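Local structure of CT009 (Chlamydia trachomatis, 4GQM) at residues H6-L11 with G49-L54. The protein is of unknown function, but contains a helix-turn-helix domain and so may bind DNA; it crystallised as a sub-domain-swapped pair of chains. Sequence-based numbering, arbitrary orientation.
Sequences HVHKEL and GHLGKL
Leu11 reaches from the long helix 2-24 onto the turn at Gly49 and the first residue of the short helix beyond it, Leu51. Its CB lies 3.5 Å from Gly49 O, and its CD1 methyl sits 3.7 Å from Leu51 CB. Leu11 holds CG anti to its carbonyl carbon (chi1 -75°), which, with chi2 at 169°, brings CD1 to Leu51 CB; the two leucine side chains pass at a slant. Gly49 comes close enough for its CA to rest 3.5 Å from Leu11 O. Its positive phi of 64° belongs to the Schellman motif that ends helix 40-48. In one of its two conformers Val7 adds a looser touch, CG1 on Leu51 CD2.

Two waters link the polar groups. One molecule is held by three partners: it donates to Gly49 O, accepts from Leu51 N at 2.9 Å, and bonds His8 ND1 at 2.7 Å. A second water bridges His8 O and Gly49 O, so two water bonds grip the glycine carbonyl. The His8 ring presents its edge to Leu51 CB, while its NE2 is hydrogen-bonded to Glu104, tying in helix 83-104.

His50, whose CB points away from helix 2-24, is the N-cap of helix 51-55, its ND1 accepting from Lys53 N at 3.0 Å. Leu51 also packs on Leu100 and Leu103 of its own chain and Ile88 of the second subunit, and Leu11 on Val85 of that subunit. The contact thus docks the link between helices 40-48 and 51-55 of the helix-turn-helix region against the chain's N-terminal helix, within the interface of the swapped dimer.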
# COMPACT_ATOMS: atom_id res chain seq x y z
N HIS A 6 -13.72 -19.31 2.32
CA HIS A 6 -14.43 -18.32 3.14
C HIS A 6 -13.92 -16.89 2.88
O HIS A 6 -14.70 -15.97 2.81
CB HIS A 6 -14.28 -18.60 4.63
CG HIS A 6 -15.13 -19.73 5.14
ND1 HIS A 6 -16.46 -19.58 5.41
CD2 HIS A 6 -14.81 -21.00 5.44
CE1 HIS A 6 -16.94 -20.72 5.87
NE2 HIS A 6 -15.96 -21.59 5.90
N VAL A 7 -12.60 -16.71 2.76
CA VAL A 7 -12.00 -15.40 2.50
C VAL A 7 -12.56 -14.78 1.22
O VAL A 7 -12.98 -13.65 1.19
CB VAL A 7 -10.44 -15.50 2.39
CG1 VAL A 7 -9.81 -14.23 1.78
CG2 VAL A 7 -9.84 -15.81 3.78
N HIS A 8 -12.57 -15.56 0.15
CA HIS A 8 -13.01 -15.00 -1.13
C HIS A 8 -14.50 -14.69 -1.10
O HIS A 8 -14.97 -13.68 -1.65
CB HIS A 8 -12.65 -15.91 -2.29
CG HIS A 8 -11.18 -16.09 -2.47
ND1 HIS A 8 -10.31 -15.03 -2.64
CD2 HIS A 8 -10.44 -17.21 -2.46
CE1 HIS A 8 -9.08 -15.51 -2.77
NE2 HIS A 8 -9.14 -16.83 -2.67
N LYS A 9 -15.29 -15.53 -0.42
CA LYS A 9 -16.72 -15.29 -0.32
C LYS A 9 -16.96 -14.01 0.48
O LYS A 9 -17.79 -13.17 0.12
CB LYS A 9 -17.40 -16.51 0.33
CG LYS A 9 -18.91 -16.38 0.55
CD LYS A 9 -19.43 -17.64 1.27
CE LYS A 9 -20.93 -17.67 1.45
NZ LYS A 9 -21.61 -17.65 0.12
N GLU A 10 -16.26 -13.85 1.59
CA GLU A 10 -16.39 -12.63 2.37
C GLU A 10 -15.96 -11.41 1.56
O GLU A 10 -16.61 -10.37 1.64
CB GLU A 10 -15.56 -12.64 3.63
CG GLU A 10 -16.16 -13.47 4.78
CD GLU A 10 -15.42 -13.29 6.07
OE1 GLU A 10 -14.35 -12.62 6.08
OE2 GLU A 10 -15.87 -13.86 7.09
N LEU A 11 -14.84 -11.49 0.82
CA LEU A 11 -14.38 -10.31 0.06
C LEU A 11 -15.41 -9.90 -0.96
O LEU A 11 -15.62 -8.71 -1.19
CB LEU A 11 -13.04 -10.61 -0.62
CG LEU A 11 -11.85 -10.62 0.32
CD1 LEU A 11 -10.64 -11.18 -0.40
CD2 LEU A 11 -11.53 -9.22 0.85
N GLY A 49 -13.74 -7.45 -4.71
CA GLY A 49 -13.31 -8.45 -3.74
C GLY A 49 -12.12 -9.24 -4.20
O GLY A 49 -12.02 -10.45 -3.98
N HIS A 50 -11.14 -8.56 -4.82
CA HIS A 50 -10.01 -9.23 -5.43
C HIS A 50 -8.78 -9.20 -4.53
O HIS A 50 -8.06 -8.19 -4.46
CB HIS A 50 -9.74 -8.65 -6.81
CG HIS A 50 -8.88 -9.52 -7.64
ND1 HIS A 50 -7.56 -9.79 -7.33
CD2 HIS A 50 -9.16 -10.23 -8.75
CE1 HIS A 50 -7.07 -10.63 -8.22
NE2 HIS A 50 -8.02 -10.91 -9.09
N LEU A 51 -8.51 -10.29 -3.83
CA LEU A 51 -7.42 -10.34 -2.86
C LEU A 51 -6.07 -10.06 -3.49
O LEU A 51 -5.26 -9.30 -2.94
CB LEU A 51 -7.37 -11.70 -2.15
CG LEU A 51 -6.37 -11.80 -1.02
CD1 LEU A 51 -6.63 -10.82 0.09
CD2 LEU A 51 -6.30 -13.24 -0.46
N GLY A 52 -5.78 -10.70 -4.61
CA GLY A 52 -4.49 -10.50 -5.25
C GLY A 52 -4.25 -9.06 -5.60
O GLY A 52 -3.13 -8.55 -5.41
N LYS A 53 -5.23 -8.37 -6.16
CA LYS A 53 -5.02 -6.97 -6.50
C LYS A 53 -4.81 -6.12 -5.28
O LYS A 53 -4.18 -5.06 -5.38
CB LYS A 53 -6.19 -6.44 -7.35
CG LYS A 53 -6.20 -6.97 -8.75
CD LYS A 53 -7.48 -6.58 -9.50
CE LYS A 53 -7.52 -7.34 -10.83
NZ LYS A 53 -8.67 -7.03 -11.66
N LEU A 54 -5.37 -6.52 -4.14
CA LEU A 54 -5.21 -5.77 -2.89
C LEU A 54 -3.88 -5.99 -2.19
O LEU A 54 -3.33 -5.06 -1.62
CB LEU A 54 -6.36 -6.13 -1.96
CG LEU A 54 -7.76 -5.68 -2.38
CD1 LEU A 54 -8.86 -6.32 -1.53
CD2 LEU A 54 -7.87 -4.17 -2.32
O HOH W 1 -10.25 -12.64 -3.99
O HOH W 2 -13.35 -12.84 -3.84